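Local structure of LbaCas13a H328A (C2c2) (Lachnospiraceae bacterium NK4A179, 5WLH) at residues S32-L37 against E52-Y57; S515-L520 against S525-L530; D461-S466 against I471-I476; D176-I181 against N205-P210. The protein binds pre-crRNA and, as an RNA-guided CRISPR-Cas13a nuclease, probably processes its guide and cleaves RNA with a preference for adenine. All coordinates share one frame; numbering follows the deposited sequence.

Contact 1. Residues S32-L37 against E52-Y57; sequences SQEGIL and EDRDRY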
loop_
_atom_site.group_PDB
_atom_site.type_symbol
_atom_site.label_atom_id
_atom_site.label_comp_id
_atom_site.label_asym_id
_atom_site.label_seq_id
_atom_site.Cartn_x
_atom_site.Cartn_y
_atom_site.Cartn_z
ATOM N N SER A 32 12.383 -24.488 -17.605
ATOM C CA SER A 32 13.580 -24.080 -16.893
ATOM C C SER A 32 13.582 -22.562 -16.827
ATOM O O SER A 32 13.059 -21.885 -17.718
ATOM C CB SER A 32 14.847 -24.573 -17.582
ATOM O OG SER A 32 14.917 -24.054 -18.893
ATOM N N GLN A 33 14.170 -22.022 -15.774
ATOM C CA GLN A 33 14.071 -20.595 -15.559
ATOM C C GLN A 33 15.455 -19.969 -15.482
ATOM O O GLN A 33 16.478 -20.647 -15.326
ATOM C CB GLN A 33 13.248 -20.304 -14.303
ATOM C CG GLN A 33 11.773 -20.613 -14.486
ATOM C CD GLN A 33 11.422 -22.036 -14.089
ATOM O OE1 GLN A 33 11.941 -22.563 -13.108
ATOM N NE2 GLN A 33 10.562 -22.669 -14.865
ATOM N N GLU A 34 15.478 -18.652 -15.617
ATOM C CA GLU A 34 16.729 -17.925 -15.524
ATOM C C GLU A 34 16.446 -16.542 -14.971
ATOM O O GLU A 34 15.509 -15.870 -15.418
ATOM C CB GLU A 34 17.400 -17.830 -16.899
ATOM C CG GLU A 34 18.662 -16.985 -16.935
ATOM C CD GLU A 34 19.245 -16.904 -18.329
ATOM O OE1 GLU A 34 18.750 -17.640 -19.211
ATOM O OE2 GLU A 34 20.179 -16.098 -18.553
ATOM N N GLY A 35 17.247 -16.122 -13.994
ATOM C CA GLY A 35 17.260 -14.721 -13.615
ATOM C C GLY A 35 18.100 -13.950 -14.613
ATOM O O GLY A 35 19.240 -14.327 -14.903
ATOM N N ILE A 36 17.533 -12.879 -15.163
ATOM C CA ILE A 36 18.231 -12.058 -16.142
ATOM C C ILE A 36 18.424 -10.656 -15.604
ATOM O O ILE A 36 17.665 -10.167 -14.761
ATOM C CB ILE A 36 17.490 -11.996 -17.497
ATOM C CG1 ILE A 36 16.105 -11.348 -17.325
ATOM C CG2 ILE A 36 17.425 -13.356 -18.094
ATOM C CD1 ILE A 36 15.530 -10.756 -18.624
ATOM N N LEU A 37 19.471 -10.008 -16.105
ATOM C CA LEU A 37 19.666 -8.576 -15.968
ATOM C C LEU A 37 19.323 -7.920 -17.288
ATOM O O LEU A 37 19.691 -8.423 -18.355
ATOM C CB LEU A 37 21.120 -8.230 -15.616
ATOM C CG LEU A 37 21.647 -8.451 -14.211
ATOM C CD1 LEU A 37 23.034 -7.795 -14.119
ATOM C CD2 LEU A 37 20.695 -7.811 -13.226
ATOM N N GLU A 52 27.888 -13.601 -20.514
ATOM C CA GLU A 52 29.156 -12.891 -20.395
ATOM C C GLU A 52 28.938 -11.435 -20.008
ATOM O O GLU A 52 29.643 -10.908 -19.136
ATOM C CB GLU A 52 29.942 -12.998 -21.707
ATOM C CG GLU A 52 30.754 -11.766 -22.077
ATOM C CD GLU A 52 32.123 -11.729 -21.406
ATOM O OE1 GLU A 52 32.977 -10.929 -21.845
ATOM O OE2 GLU A 52 32.346 -12.497 -20.443
ATOM N N ASP A 53 27.944 -10.774 -20.621
ATOM C CA ASP A 53 27.701 -9.373 -20.316
ATOM C C ASP A 53 27.126 -9.188 -18.911
ATOM O O ASP A 53 27.434 -8.195 -18.241
ATOM C CB ASP A 53 26.777 -8.766 -21.370
ATOM C CG ASP A 53 27.491 -8.536 -22.687
ATOM O OD1 ASP A 53 28.721 -8.773 -22.714
ATOM O OD2 ASP A 53 26.845 -8.136 -23.680
ATOM N N ARG A 54 26.280 -10.116 -18.460
ATOM C CA ARG A 54 25.838 -10.104 -17.065
ATOM C C ARG A 54 27.035 -10.206 -16.129
ATOM O O ARG A 54 27.170 -9.417 -15.186
ATOM C CB ARG A 54 24.867 -11.260 -16.800
ATOM C CG ARG A 54 24.114 -11.162 -15.458
ATOM C CD ARG A 54 23.547 -12.509 -14.987
ATOM N NE ARG A 54 24.599 -13.512 -14.971
ATOM C CZ ARG A 54 24.654 -14.567 -15.767
ATOM N NH1 ARG A 54 23.681 -14.803 -16.639
ATOM N NH2 ARG A 54 25.688 -15.388 -15.684
ATOM N N ASP A 55 27.907 -11.185 -16.382
ATOM C CA ASP A 55 29.121 -11.353 -15.589
ATOM C C ASP A 55 29.947 -10.080 -15.585
ATOM O O ASP A 55 30.327 -9.582 -14.521
ATOM C CB ASP A 55 29.943 -12.520 -16.134
ATOM C CG ASP A 55 29.346 -13.860 -15.798
ATOM O OD1 ASP A 55 28.374 -13.902 -15.007
ATOM O OD2 ASP A 55 29.840 -14.882 -16.321
ATOM N N ARG A 56 30.223 -9.530 -16.774
ATOM C CA ARG A 56 31.069 -8.348 -16.881
ATOM C C ARG A 56 30.404 -7.134 -16.260
ATOM O O ARG A 56 31.085 -6.264 -15.702
ATOM C CB ARG A 56 31.407 -8.066 -18.350
ATOM C CG ARG A 56 32.136 -6.741 -18.581
ATOM C CD ARG A 56 31.406 -5.829 -19.576
ATOM N NE ARG A 56 30.357 -5.015 -18.953
ATOM C CZ ARG A 56 30.517 -3.754 -18.561
ATOM N NH1 ARG A 56 31.692 -3.152 -18.717
ATOM N NH2 ARG A 56 29.508 -3.093 -18.007
ATOM N N TYR A 57 29.076 -7.045 -16.368
ATOM C CA TYR A 57 28.368 -5.933 -15.755
ATOM C C TYR A 57 28.546 -5.948 -14.241
ATOM O O TYR A 57 28.803 -4.905 -13.626
ATOM C CB TYR A 57 26.886 -5.987 -16.133
ATOM C CG TYR A 57 26.061 -5.007 -15.364
ATOM C CD1 TYR A 57 25.925 -3.698 -15.795
ATOM C CD2 TYR A 57 25.444 -5.378 -14.178
ATOM C CE1 TYR A 57 25.177 -2.791 -15.073
ATOM C CE2 TYR A 57 24.702 -4.486 -13.458
ATOM C CZ TYR A 57 24.572 -3.196 -13.907
ATOM O OH TYR A 57 23.827 -2.310 -13.167
HETATM O O HOH W 1 21.013 -14.416 -16.923
#

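Contact 2. Residues S515-L520 against S525-L530; sequences SQTVEL and SDFLLL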
loop_
_atom_site.group_PDB
_atom_site.type_symbol
_atom_site.label_atom_id
_atom_site.label_comp_id
_atom_site.label_asym_id
_atom_site.label_seq_id
_atom_site.Cartn_x
_atom_site.Cartn_y
_atom_site.Cartn_z
ATOM N N SER A 515 -27.105 5.013 3.185
ATOM C CA SER A 515 -27.001 5.876 4.364
ATOM C C SER A 515 -28.273 6.681 4.603
ATOM O O SER A 515 -28.648 6.926 5.758
ATOM C CB SER A 515 -25.791 6.805 4.229
ATOM O OG SER A 515 -25.971 7.737 3.189
ATOM N N GLN A 516 -28.952 7.101 3.537
ATOM C CA GLN A 516 -30.161 7.896 3.659
ATOM C C GLN A 516 -31.418 7.170 3.205
ATOM O O GLN A 516 -32.509 7.736 3.316
ATOM C CB GLN A 516 -30.027 9.190 2.860
ATOM C CG GLN A 516 -29.059 10.189 3.423
ATOM C CD GLN A 516 -29.225 11.516 2.739
ATOM O OE1 GLN A 516 -30.132 12.279 3.063
ATOM N NE2 GLN A 516 -28.382 11.781 1.748
ATOM N N THR A 517 -31.307 5.954 2.677
ATOM C CA THR A 517 -32.492 5.233 2.230
ATOM C C THR A 517 -32.987 4.210 3.235
ATOM O O THR A 517 -34.194 3.955 3.294
ATOM C CB THR A 517 -32.228 4.517 0.900
ATOM O OG1 THR A 517 -31.089 3.663 1.042
ATOM C CG2 THR A 517 -31.987 5.516 -0.228
ATOM N N VAL A 518 -32.098 3.606 4.025
ATOM C CA VAL A 518 -32.488 2.532 4.927
ATOM C C VAL A 518 -31.863 2.741 6.298
ATOM O O VAL A 518 -30.851 3.429 6.460
ATOM C CB VAL A 518 -32.110 1.127 4.385
ATOM C CG1 VAL A 518 -32.818 0.843 3.073
ATOM C CG2 VAL A 518 -30.580 0.995 4.241
ATOM N N GLU A 519 -32.491 2.135 7.297
ATOM C CA GLU A 519 -31.905 2.004 8.622
ATOM C C GLU A 519 -31.735 0.515 8.866
ATOM O O GLU A 519 -32.721 -0.211 9.044
ATOM C CB GLU A 519 -32.773 2.665 9.695
ATOM C CG GLU A 519 -32.045 2.884 11.009
ATOM C CD GLU A 519 -32.959 3.375 12.121
ATOM O OE1 GLU A 519 -33.890 4.164 11.827
ATOM O OE2 GLU A 519 -32.739 2.974 13.289
ATOM N N LEU A 520 -30.494 0.049 8.808
ATOM C CA LEU A 520 -30.216 -1.358 9.023
ATOM C C LEU A 520 -30.177 -1.653 10.515
ATOM O O LEU A 520 -30.115 -0.750 11.348
ATOM C CB LEU A 520 -28.891 -1.739 8.355
ATOM C CG LEU A 520 -28.817 -1.304 6.888
ATOM C CD1 LEU A 520 -27.453 -1.569 6.231
ATOM C CD2 LEU A 520 -29.933 -2.015 6.104
ATOM N N SER A 525 -27.212 -6.064 8.545
ATOM C CA SER A 525 -26.298 -4.928 8.493
ATOM C C SER A 525 -25.669 -4.724 7.122
ATOM O O SER A 525 -24.930 -3.755 6.938
ATOM C CB SER A 525 -25.190 -5.095 9.541
ATOM O OG SER A 525 -24.678 -6.415 9.520
ATOM N N ASP A 526 -25.929 -5.603 6.162
ATOM C CA ASP A 526 -25.349 -5.483 4.829
ATOM C C ASP A 526 -26.453 -5.016 3.887
ATOM O O ASP A 526 -27.301 -5.806 3.467
ATOM C CB ASP A 526 -24.717 -6.799 4.388
ATOM C CG ASP A 526 -23.899 -6.659 3.099
ATOM O OD1 ASP A 526 -23.983 -5.600 2.441
ATOM O OD2 ASP A 526 -23.181 -7.617 2.757
ATOM N N PHE A 527 -26.424 -3.720 3.553
ATOM C CA PHE A 527 -27.383 -3.146 2.614
ATOM C C PHE A 527 -27.510 -3.966 1.338
ATOM O O PHE A 527 -28.621 -4.189 0.835
ATOM C CB PHE A 527 -26.958 -1.717 2.270
ATOM C CG PHE A 527 -27.766 -1.100 1.173
ATOM C CD1 PHE A 527 -29.130 -0.916 1.331
ATOM C CD2 PHE A 527 -27.171 -0.700 -0.009
ATOM C CE1 PHE A 527 -29.883 -0.349 0.337
ATOM C CE2 PHE A 527 -27.926 -0.124 -1.019
ATOM C CZ PHE A 527 -29.288 0.047 -0.845
ATOM N N LEU A 528 -26.378 -4.408 0.781
ATOM C CA LEU A 528 -26.402 -5.101 -0.501
ATOM C C LEU A 528 -27.102 -6.450 -0.440
ATOM O O LEU A 528 -27.477 -6.984 -1.482
ATOM C CB LEU A 528 -24.985 -5.314 -1.018
ATOM C CG LEU A 528 -24.263 -4.015 -1.346
ATOM C CD1 LEU A 528 -22.890 -4.324 -2.008
ATOM C CD2 LEU A 528 -25.124 -3.137 -2.238
ATOM N N LEU A 529 -27.274 -7.017 0.736
ATOM C CA LEU A 529 -27.924 -8.312 0.836
ATOM C C LEU A 529 -29.409 -8.206 1.154
ATOM O O LEU A 529 -30.076 -9.242 1.271
ATOM C CB LEU A 529 -27.211 -9.177 1.879
ATOM C CG LEU A 529 -25.773 -9.510 1.453
ATOM C CD1 LEU A 529 -25.170 -10.515 2.394
ATOM C CD2 LEU A 529 -25.726 -10.001 -0.022
ATOM N N LEU A 530 -29.947 -6.992 1.272
ATOM C CA LEU A 530 -31.391 -6.855 1.435
ATOM C C LEU A 530 -32.098 -7.371 0.191
ATOM O O LEU A 530 -31.568 -7.310 -0.920
ATOM C CB LEU A 530 -31.786 -5.402 1.711
ATOM C CG LEU A 530 -31.240 -4.757 2.996
ATOM C CD1 LEU A 530 -31.870 -3.389 3.223
ATOM C CD2 LEU A 530 -31.414 -5.653 4.225
#

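Contact 3. Residues D461-S466 against I471-I476; sequences DELNAS and IELGKI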
loop_
_atom_site.group_PDB
_atom_site.type_symbol
_atom_site.label_atom_id
_atom_site.label_comp_id
_atom_site.label_asym_id
_atom_site.label_seq_id
_atom_site.Cartn_x
_atom_site.Cartn_y
_atom_site.Cartn_z
ATOM N N ASP A 461 -8.673 -22.185 -15.838
ATOM C CA ASP A 461 -9.233 -21.631 -17.072
ATOM C C ASP A 461 -10.737 -21.888 -17.212
ATOM O O ASP A 461 -11.495 -21.010 -17.638
ATOM C CB ASP A 461 -8.485 -22.262 -18.250
ATOM C CG ASP A 461 -8.161 -21.289 -19.338
ATOM O OD1 ASP A 461 -9.087 -20.598 -19.815
ATOM O OD2 ASP A 461 -6.972 -21.248 -19.733
ATOM N N GLU A 462 -11.188 -23.091 -16.895
ATOM C CA GLU A 462 -12.567 -23.452 -17.212
ATOM C C GLU A 462 -13.573 -22.896 -16.212
ATOM O O GLU A 462 -14.763 -23.218 -16.301
ATOM C CB GLU A 462 -12.674 -24.975 -17.353
ATOM C CG GLU A 462 -11.524 -25.531 -18.194
ATOM C CD GLU A 462 -11.883 -26.726 -19.062
ATOM O OE1 GLU A 462 -11.345 -26.836 -20.183
ATOM O OE2 GLU A 462 -12.687 -27.568 -18.625
ATOM N N LEU A 463 -13.134 -22.065 -15.264
ATOM C CA LEU A 463 -14.084 -21.213 -14.555
ATOM C C LEU A 463 -14.757 -20.233 -15.507
ATOM O O LEU A 463 -15.877 -19.785 -15.241
ATOM C CB LEU A 463 -13.389 -20.439 -13.437
ATOM C CG LEU A 463 -12.847 -21.220 -12.241
ATOM C CD1 LEU A 463 -12.206 -20.276 -11.220
ATOM C CD2 LEU A 463 -13.959 -22.028 -11.579
ATOM N N ASN A 464 -14.079 -19.874 -16.601
ATOM C CA ASN A 464 -14.626 -18.922 -17.562
ATOM C C ASN A 464 -15.913 -19.472 -18.156
ATOM O O ASN A 464 -15.993 -20.655 -18.502
ATOM C CB ASN A 464 -13.608 -18.641 -18.672
ATOM C CG ASN A 464 -12.540 -17.647 -18.250
ATOM O OD1 ASN A 464 -12.843 -16.507 -17.880
ATOM N ND2 ASN A 464 -11.278 -18.082 -18.289
ATOM N N ALA A 465 -16.924 -18.606 -18.262
ATOM C CA ALA A 465 -18.244 -19.033 -18.712
ATOM C C ALA A 465 -18.152 -19.727 -20.068
ATOM O O ALA A 465 -17.466 -19.252 -20.981
ATOM C CB ALA A 465 -19.194 -17.835 -18.788
ATOM N N SER A 466 -18.826 -20.870 -20.181
ATOM C CA SER A 466 -18.815 -21.647 -21.414
ATOM C C SER A 466 -20.053 -22.525 -21.438
ATOM O O SER A 466 -20.760 -22.666 -20.435
ATOM C CB SER A 466 -17.561 -22.516 -21.528
ATOM O OG SER A 466 -17.593 -23.554 -20.557
ATOM N N ILE A 471 -16.217 -29.871 -17.319
ATOM C CA ILE A 471 -15.023 -29.047 -17.202
ATOM C C ILE A 471 -14.038 -29.723 -16.260
ATOM O O ILE A 471 -14.383 -30.640 -15.512
ATOM C CB ILE A 471 -15.332 -27.626 -16.703
ATOM C CG1 ILE A 471 -16.149 -27.667 -15.418
ATOM C CG2 ILE A 471 -16.044 -26.815 -17.790
ATOM C CD1 ILE A 471 -16.355 -26.283 -14.796
ATOM N N GLU A 472 -12.790 -29.267 -16.328
ATOM C CA GLU A 472 -11.719 -29.764 -15.473
ATOM C C GLU A 472 -11.001 -28.576 -14.850
ATOM O O GLU A 472 -10.494 -27.706 -15.566
ATOM C CB GLU A 472 -10.729 -30.626 -16.262
ATOM C CG GLU A 472 -9.586 -31.172 -15.416
ATOM C CD GLU A 472 -8.667 -32.116 -16.190
ATOM O OE1 GLU A 472 -8.948 -32.390 -17.380
ATOM O OE2 GLU A 472 -7.666 -32.587 -15.602
ATOM N N LEU A 473 -10.944 -28.551 -13.527
ATOM C CA LEU A 473 -10.229 -27.504 -12.812
ATOM C C LEU A 473 -8.912 -28.051 -12.271
ATOM O O LEU A 473 -8.799 -29.234 -11.934
ATOM C CB LEU A 473 -11.094 -26.954 -11.674
ATOM C CG LEU A 473 -12.298 -26.094 -12.088
ATOM C CD1 LEU A 473 -11.853 -25.036 -13.079
ATOM C CD2 LEU A 473 -13.448 -26.935 -12.657
ATOM N N GLY A 474 -7.905 -27.182 -12.203
ATOM C CA GLY A 474 -6.635 -27.571 -11.641
ATOM C C GLY A 474 -5.640 -28.096 -12.643
ATOM O O GLY A 474 -4.643 -28.701 -12.240
ATOM N N LYS A 475 -5.908 -27.949 -13.937
ATOM C CA LYS A 475 -4.956 -28.327 -14.969
ATOM C C LYS A 475 -4.325 -27.048 -15.483
ATOM O O LYS A 475 -5.031 -26.065 -15.740
ATOM C CB LYS A 475 -5.619 -29.105 -16.113
ATOM C CG LYS A 475 -6.701 -28.376 -16.859
ATOM C CD LYS A 475 -6.828 -28.935 -18.286
ATOM C CE LYS A 475 -8.281 -29.056 -18.709
ATOM N NZ LYS A 475 -9.030 -27.816 -18.400
ATOM N N ILE A 476 -3.001 -27.051 -15.606
ATOM C CA ILE A 476 -2.292 -25.821 -15.936
ATOM C C ILE A 476 -2.579 -25.435 -17.380
ATOM O O ILE A 476 -2.439 -26.261 -18.297
ATOM C CB ILE A 476 -0.784 -25.984 -15.689
ATOM C CG1 ILE A 476 -0.543 -26.355 -14.225
ATOM C CG2 ILE A 476 -0.043 -24.688 -16.112
ATOM C CD1 ILE A 476 0.918 -26.513 -13.856
HETATM O O HOH W 2 -6.943 -24.507 -16.721
HETATM O O HOH W 3 -9.570 -25.142 -15.732
#

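Contact 4. Residues D176-I181 against N205-P210; sequences DIIDRI and NAFDLP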
loop_
_atom_site.group_PDB
_atom_site.type_symbol
_atom_site.label_atom_id
_atom_site.label_comp_id
_atom_site.label_asym_id
_atom_site.label_seq_id
_atom_site.Cartn_x
_atom_site.Cartn_y
_atom_site.Cartn_z
ATOM N N ASP A 176 38.125 4.271 24.380
ATOM C CA ASP A 176 36.727 4.643 24.181
ATOM C C ASP A 176 36.536 5.397 22.871
ATOM O O ASP A 176 35.508 5.240 22.202
ATOM C CB ASP A 176 36.226 5.478 25.360
ATOM C CG ASP A 176 34.727 5.735 25.300
ATOM O OD1 ASP A 176 33.944 4.758 25.311
ATOM O OD2 ASP A 176 34.331 6.917 25.233
ATOM N N ILE A 177 37.508 6.227 22.494
ATOM C CA ILE A 177 37.474 6.849 21.175
ATOM C C ILE A 177 37.497 5.780 20.089
ATOM O O ILE A 177 36.748 5.852 19.107
ATOM C CB ILE A 177 38.645 7.833 21.022
ATOM C CG1 ILE A 177 38.421 9.069 21.900
ATOM C CG2 ILE A 177 38.829 8.219 19.565
ATOM C CD1 ILE A 177 39.686 9.836 22.195
ATOM N N ILE A 178 38.348 4.766 20.257
ATOM C CA ILE A 178 38.416 3.677 19.286
ATOM C C ILE A 178 37.089 2.927 19.240
ATOM O O ILE A 178 36.550 2.641 18.162
ATOM C CB ILE A 178 39.594 2.745 19.622
ATOM C CG1 ILE A 178 40.917 3.435 19.277
ATOM C CG2 ILE A 178 39.449 1.413 18.892
ATOM C CD1 ILE A 178 42.145 2.795 19.893
ATOM N N ASP A 179 36.534 2.612 20.414
ATOM C CA ASP A 179 35.252 1.918 20.463
ATOM C C ASP A 179 34.155 2.734 19.794
ATOM O O ASP A 179 33.312 2.182 19.078
ATOM C CB ASP A 179 34.877 1.606 21.909
ATOM C CG ASP A 179 35.600 0.392 22.443
ATOM O OD1 ASP A 179 36.339 -0.240 21.663
ATOM O OD2 ASP A 179 35.422 0.062 23.636
ATOM N N ARG A 180 34.150 4.050 20.011
ATOM C CA ARG A 180 33.123 4.893 19.406
ATOM C C ARG A 180 33.289 4.972 17.896
ATOM O O ARG A 180 32.300 4.922 17.154
ATOM C CB ARG A 180 33.165 6.289 20.026
ATOM C CG ARG A 180 32.381 6.384 21.321
ATOM C CD ARG A 180 32.837 7.541 22.200
ATOM N NE ARG A 180 32.271 7.399 23.537
ATOM C CZ ARG A 180 31.091 7.888 23.897
ATOM N NH1 ARG A 180 30.364 8.570 23.021
ATOM N NH2 ARG A 180 30.640 7.700 25.129
ATOM N N ILE A 181 34.533 5.093 17.427
ATOM C CA ILE A 181 34.801 5.223 15.997
ATOM C C ILE A 181 34.407 3.954 15.257
ATOM O O ILE A 181 33.863 4.005 14.144
ATOM C CB ILE A 181 36.284 5.558 15.771
ATOM C CG1 ILE A 181 36.551 7.025 16.091
ATOM C CG2 ILE A 181 36.692 5.244 14.353
ATOM C CD1 ILE A 181 37.936 7.469 15.731
ATOM N N ASN A 205 47.173 -1.341 19.282
ATOM C CA ASN A 205 48.605 -1.441 19.037
ATOM C C ASN A 205 49.133 -0.183 18.357
ATOM O O ASN A 205 50.226 0.298 18.684
ATOM C CB ASN A 205 48.920 -2.678 18.190
ATOM C CG ASN A 205 48.571 -3.990 18.905
ATOM O OD1 ASN A 205 48.381 -4.012 20.123
ATOM N ND2 ASN A 205 48.477 -5.086 18.142
ATOM N N ALA A 206 48.370 0.367 17.405
ATOM C CA ALA A 206 48.823 1.563 16.699
ATOM C C ALA A 206 49.025 2.728 17.654
ATOM O O ALA A 206 49.972 3.510 17.504
ATOM C CB ALA A 206 47.824 1.952 15.612
ATOM N N PHE A 207 48.140 2.873 18.634
ATOM C CA PHE A 207 48.199 4.000 19.547
ATOM C C PHE A 207 48.848 3.639 20.877
ATOM O O PHE A 207 48.689 4.376 21.857
ATOM C CB PHE A 207 46.799 4.577 19.726
ATOM C CG PHE A 207 46.276 5.213 18.467
ATOM C CD1 PHE A 207 46.858 6.377 17.984
ATOM C CD2 PHE A 207 45.249 4.631 17.739
ATOM C CE1 PHE A 207 46.404 6.965 16.820
ATOM C CE2 PHE A 207 44.789 5.217 16.573
ATOM C CZ PHE A 207 45.371 6.387 16.113
ATOM N N ASP A 208 49.594 2.533 20.908
ATOM C CA ASP A 208 50.399 2.113 22.060
ATOM C C ASP A 208 49.578 2.061 23.346
ATOM O O ASP A 208 50.004 2.530 24.404
ATOM C CB ASP A 208 51.621 3.017 22.224
ATOM C CG ASP A 208 52.509 3.014 20.998
ATOM O OD1 ASP A 208 52.961 1.920 20.602
ATOM O OD2 ASP A 208 52.754 4.103 20.429
ATOM N N LEU A 209 48.378 1.475 23.247
ATOM C CA LEU A 209 47.509 1.277 24.395
ATOM C C LEU A 209 47.503 -0.198 24.757
ATOM O O LEU A 209 47.338 -1.040 23.866
ATOM C CB LEU A 209 46.079 1.759 24.095
ATOM C CG LEU A 209 45.961 3.227 23.645
ATOM C CD1 LEU A 209 44.523 3.593 23.289
ATOM C CD2 LEU A 209 46.509 4.179 24.723
ATOM N N PRO A 210 47.720 -0.558 26.022
ATOM C CA PRO A 210 47.735 -1.981 26.376
ATOM C C PRO A 210 46.397 -2.621 26.055
ATOM O O PRO A 210 45.334 -2.078 26.369
ATOM C CB PRO A 210 48.018 -1.972 27.883
ATOM C CG PRO A 210 48.751 -0.692 28.104
ATOM C CD PRO A 210 48.087 0.291 27.167
#

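Contact 1. Residues S32-L37 against E52-Y57
At the edge of the R54 guanidinium, near its plane, stands E34 OE2, which comes no closer than 4.2 Å to R54 NH1 and so stays beyond salt-bridge range; the carboxylate and guanidinium planes are turned 77° apart. The other flat group, the Y57 ring, is met obliquely by L37, whose CD1 lies 3.4 Å from Y57 CD2. A water closes the gap at the charged end: it accepts from R54 NH1 at 2.7 Å and also lies within bonding distance of E34 OE2 and of the carbonyl oxygen of G35. Both charged residues have further partners, E34 through R48, R54 through a salt bridge from NH1 to D51 and a bond from NE to the S240 hydroxyl. R54 NH2 grips D55 OD1 at 3.1 Å, tilted out of both planes. Strand 33-39 pairs antiparallel with strand 22-28 in an N-terminal hairpin, and helix 51-64 packs beside it, the short axes 9.1 Å apart at 61°; the bound RNA comes within about 6 Å. R54 keeps CG beside its carbonyl carbon (chi1 -167°), which sends its aliphatic stem across L37 at about a right angle, R54 CG lying 3.8 Å from L37 CD1. Put an alanine in place of R54, and D51 is likely to lose its positive mate, S240 its bond from NE, and the water the N-H that it accepts. L37 also packs on T24 of the hairpin and I243 of helix 233-244, while Y57 leans on A22.

Contact 2. Residues S515-L520 against S525-L530
Where the chain leaves helix 486-517 it turns back on itself beside what is probably the HEPN nuclease centre, and V518 and L520 on the outgoing limb meet F527 and L530 on the returning one. The return begins with an Asx turn: D526 OD1 accepts from L528 N at 3.1 Å, met from above the carboxylate plane, and a short 3-10 turn over 527-529 follows. D526 OD2 forms a salt bridge with R603, the arginine of an R-x4-H sequence motif of the HEPN kind, and S525 and D526 both touch H1251, the histidine of the second such motif.

Across the turn the contact is made by methyl groups. L520 CD1 pushes into the backbone, 3.4 Å from S525 O and 3.6 Å from F527 N, while its other branch, CD2, meets L530 CD1 at 3.7 Å. V518 crosses the phenylalanine at about a right angle, its CG2 resting 3.8 Å from F527 CD1 in an oblique approach. F527, with CG anti to its backbone N (chi1 172°), carries its ring back against helix 486-517, on L513 and S514, and against L592 and K596 of helix 588-602. The two limbs are thus held together by apolar packing, while T517 OG1 bonds back into its helix, to the L513 carbonyl, and D526 splits its carboxylate between its own turn and R603 of the probable active site.

Contact 3. Residues D461-S466 against I471-I476
E462 sets CG beside its backbone N (chi1 -45°) and bends at chi2, which carries its carboxylate over to the start of 471-476; K475, its CG lodged between backbone N and carbonyl carbon (chi1 61°) and its chain bent further out, brings its ammonium back to meet it. The two side chains cross at about a right angle. E462 OE1 and K475 NZ form a salt bridge of 3.1 Å, and OE1 is shared with K468. The other oxygen, E462 OE2, accepts from E472 N at 2.9 Å, a fairly straight bond (158°) that enters from above the carboxylate plane. K475 NZ also donates to the E472 carbonyl oxygen, 3.2 Å away, so one ammonium binds both sides of the turn. With an alanine in place of E462, E472 N would probably lose this acceptor and K475 and K468 their shared counter-charge. Nearer the backbone, E462 CB lies 3.8 Å from I471 CB, and L463 CD2 meets L473 CD1 at 4.0 Å, both leucines packing on Y1174 of helix 1171-1180. Two waters stitch the backbones: one joins D461 N to K475 O, the other E462 N to E472 O. The whole is a tight chain reversal, in which a 3-10 turn after helix 429-458 is tied by a glutamate to strand 470-472, an outer strand of a mixed three-stranded sheet, parallel to 1166-1169.

Contact 4. Residues D176-I181 against N205-P210
From segment 176-181 of helix 175-185, I178 reaches across to F207 and L209, while some of its neighbours serve other partners. D176 comes first: its OD2 accepts from R180 NE, one turn on, in a salt bridge of 2.7 Å that meets the carboxylate from above its plane. I177 turns to helix 83-96, where F87 and L88 take it up. I178 then carries the contact. Its CG1 branch runs out, chi2 164°, so that the terminal methyl CD1 does the touching, 4.2 Å from F207 CD2 and likewise from L209 CD1. The approach to the phenylalanine ring is oblique. Those two partners flank D208, just past a helix end: helix 193-206 stops in a Schellman motif, with L209 N bonded to the M204 carbonyl and D208 N to N205 O at 3.2 Å, and D208, at positive phi (53°), as the C-prime residue. This reversal presents F207 and L209 together towards helix 175-185, and I178 touches L203 and M204 of helix 193-206 as well. Further along, D179 pairs with K200 in a salt bridge to helix 193-206, so a charged link accompanies the apolar one. R180 adds a salt bridge from NH2 to D356, which holds its guanidinium between two carboxylates. I181 ends the segment against I91 of helix 83-96 and F72, while F207 also packs on I169 and V173.

Along the chain the order is contact 1, contact 4, contact 3, contact 2; each closes before the next opens, so none nest or cross. Contact 1 joins the N-terminal hairpin to helix 51-64 over 14 intervening residues. Contact 4 spans 23 residues and ties helix 175-185 to the end of helix 193-206. Contacts 3 and 2 are short reversals of four intervening residues on neighbouring elements, strand 470-472 and helix 486-517, their nearest atoms about 20 Å apart. Contact 3 also comes within about 10 Å of contact 1, although no atoms touch. Contact 4 is remote, its centre about 73 Å from that of contact 2, on the opposite side of the chain's centre.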